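Local coordinates for ABC transporter, solute-binding protein (Staphylococcus aureus, PDB 6LKJ) that binds a hexose 6-phosphate between its two lobes and, as a lipoprotein of an ABC transporter, probably delivers its cargo for uptake, at residues M98-V103 / E209-N214. Numbering follows the deposited sequence.
With BGP (6-O-phosphono-beta-D-galactopyranose), chain B.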
# COMPACT_ATOMS: atom_id res chain seq x y z
N MET A 98 -2.16 4.89 3.48
CA MET A 98 -3.01 3.87 2.88
C MET A 98 -3.44 2.85 3.93
O MET A 98 -2.65 1.98 4.31
CB MET A 98 -2.29 3.17 1.73
CG MET A 98 -3.19 2.25 0.94
SD MET A 98 -4.29 3.19 -0.13
CE MET A 98 -3.14 3.77 -1.37
N PRO A 99 -4.68 2.93 4.41
CA PRO A 99 -5.17 1.90 5.33
C PRO A 99 -5.31 0.56 4.61
O PRO A 99 -5.84 0.49 3.50
CB PRO A 99 -6.53 2.44 5.78
CG PRO A 99 -6.52 3.90 5.43
CD PRO A 99 -5.66 4.01 4.21
N THR A 100 -4.81 -0.49 5.25
CA THR A 100 -5.15 -1.84 4.82
C THR A 100 -6.54 -2.18 5.33
O THR A 100 -6.95 -1.75 6.40
CB THR A 100 -4.13 -2.85 5.35
OG1 THR A 100 -4.08 -2.79 6.78
CG2 THR A 100 -2.74 -2.55 4.80
N VAL A 101 -7.28 -2.96 4.53
CA VAL A 101 -8.69 -3.19 4.80
C VAL A 101 -9.05 -4.65 4.55
O VAL A 101 -8.32 -5.39 3.88
CB VAL A 101 -9.61 -2.29 3.94
CG1 VAL A 101 -9.38 -0.82 4.25
CG2 VAL A 101 -9.38 -2.58 2.46
N ILE A 102 -10.18 -5.05 5.11
CA ILE A 102 -10.88 -6.27 4.72
C ILE A 102 -11.96 -5.88 3.73
O ILE A 102 -12.71 -4.92 3.97
CB ILE A 102 -11.49 -6.98 5.95
CG1 ILE A 102 -10.40 -7.46 6.91
CG2 ILE A 102 -12.37 -8.15 5.51
CD1 ILE A 102 -10.94 -7.90 8.25
N VAL A 103 -12.04 -6.60 2.61
CA VAL A 103 -13.09 -6.40 1.63
C VAL A 103 -14.04 -7.58 1.69
O VAL A 103 -13.60 -8.74 1.77
CB VAL A 103 -12.52 -6.21 0.21
CG1 VAL A 103 -11.74 -4.93 0.14
CG2 VAL A 103 -11.63 -7.39 -0.19
N GLU A 209 -10.15 -5.02 15.61
CA GLU A 209 -9.02 -5.38 16.46
C GLU A 209 -7.81 -4.48 16.23
O GLU A 209 -6.89 -4.50 17.05
CB GLU A 209 -8.61 -6.84 16.21
CG GLU A 209 -9.74 -7.85 16.36
CD GLU A 209 -10.53 -8.04 15.08
OE1 GLU A 209 -10.24 -7.33 14.09
OE2 GLU A 209 -11.43 -8.91 15.05
N GLY A 210 -7.80 -3.70 15.16
CA GLY A 210 -6.66 -2.86 14.85
C GLY A 210 -6.34 -2.85 13.37
O GLY A 210 -6.02 -3.90 12.79
N THR A 211 -6.42 -1.68 12.76
CA THR A 211 -6.19 -1.51 11.33
C THR A 211 -4.77 -1.00 11.10
O THR A 211 -4.39 0.03 11.65
CB THR A 211 -7.21 -0.55 10.72
OG1 THR A 211 -8.53 -1.05 10.93
CG2 THR A 211 -6.95 -0.36 9.24
N MET A 212 -4.00 -1.72 10.28
CA MET A 212 -2.66 -1.27 9.94
C MET A 212 -2.73 -0.13 8.94
O MET A 212 -3.44 -0.21 7.94
CB MET A 212 -1.85 -2.43 9.37
CG MET A 212 -0.48 -2.02 8.85
SD MET A 212 0.67 -1.65 10.19
CE MET A 212 0.63 -3.20 11.08
N LEU A 213 -1.98 0.94 9.21
CA LEU A 213 -1.92 2.10 8.33
C LEU A 213 -0.57 2.11 7.62
O LEU A 213 0.48 2.23 8.27
CB LEU A 213 -2.11 3.40 9.12
CG LEU A 213 -2.07 4.67 8.27
CD1 LEU A 213 -3.20 4.69 7.25
CD2 LEU A 213 -2.12 5.92 9.15
N ASN A 214 -0.60 1.97 6.30
CA ASN A 214 0.62 2.02 5.50
C ASN A 214 1.03 3.46 5.27
O ASN A 214 0.21 4.30 4.88
CB ASN A 214 0.42 1.32 4.16
CG ASN A 214 0.10 -0.15 4.29
OD1 ASN A 214 0.22 -0.73 5.37
ND2 ASN A 214 -0.29 -0.77 3.19
C1 BGP B . -0.74 -1.27 -0.42
C2 BGP B . 0.25 -0.12 -0.34
C3 BGP B . 0.43 0.51 -1.67
C4 BGP B . 0.83 -0.49 -2.72
C5 BGP B . -0.17 -1.64 -2.77
C6 BGP B . 0.26 -2.66 -3.78
O1 BGP B . -0.84 -1.88 0.78
O2 BGP B . -0.22 0.86 0.61
O3 BGP B . 1.46 1.52 -1.59
O4 BGP B . 2.12 -1.01 -2.36
O5 BGP B . -0.32 -2.28 -1.46
O6 BGP B . 1.45 -3.24 -3.37
P BGP B . 1.54 -4.88 -3.24
O1P BGP B . 0.64 -5.35 -2.13
O2P BGP B . 2.97 -5.26 -2.94
O3P BGP B . 1.11 -5.51 -4.54
O HOH W 1 -5.51 -3.98 8.91
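In Thr100 a chi1 of 59° sets OG1 between the backbone N and the carbonyl carbon, facing Met212, while Asn214, with CG anti to its carbonyl carbon, carries its amide past Thr100 CG2 toward the O1 and O2 hydroxyls of the bound sugar. Met212 O takes two bonds from one residue: Thr100 N at 3.0 Å, nearly end-on to the carbonyl, and Thr100 OG1 at 2.9 Å, tilted from the carbonyl plane. Threonine suits this place because its hydroxyl also accepts from a water that in turn accepts from Met212 N, whereas its methyl CG2 lies 3.4 Å from Asn214 ND2. Met98 and Asn214 form an antiparallel hydrogen-bonded pair: Met98 N to Asn214 O is 2.8 Å and nearly straight, and Asn214 N donates back to Met98 O. Pro99 follows in a non-hydrogen-bonded pair with Leu213, where lacking an N-H costs no bond between these strands; its CG meets Leu213 CD1 at 3.9 Å on the face turned from the ligand. Asn214 ND2 donates to O2 of the sugar at 3.1 Å (171°), and O1 lies 2.7 Å from ND2. Met98 CB, placed by the backbone, and CG, anti to the backbone N (chi1 -171°), each sit 3.3 Å from O2 in plain van der Waals contact. Gln142 NE2 donates to Asn214 OD1, which helps fix the amide's rotation and present its NH2 to the ligand. Asp216 and Thr138 continue the site in this periplasmic-binding-protein fold. Asn214 thus pairs with Met98 through its backbone, while its amide accepts through OD1 and donates to the sugar through ND2.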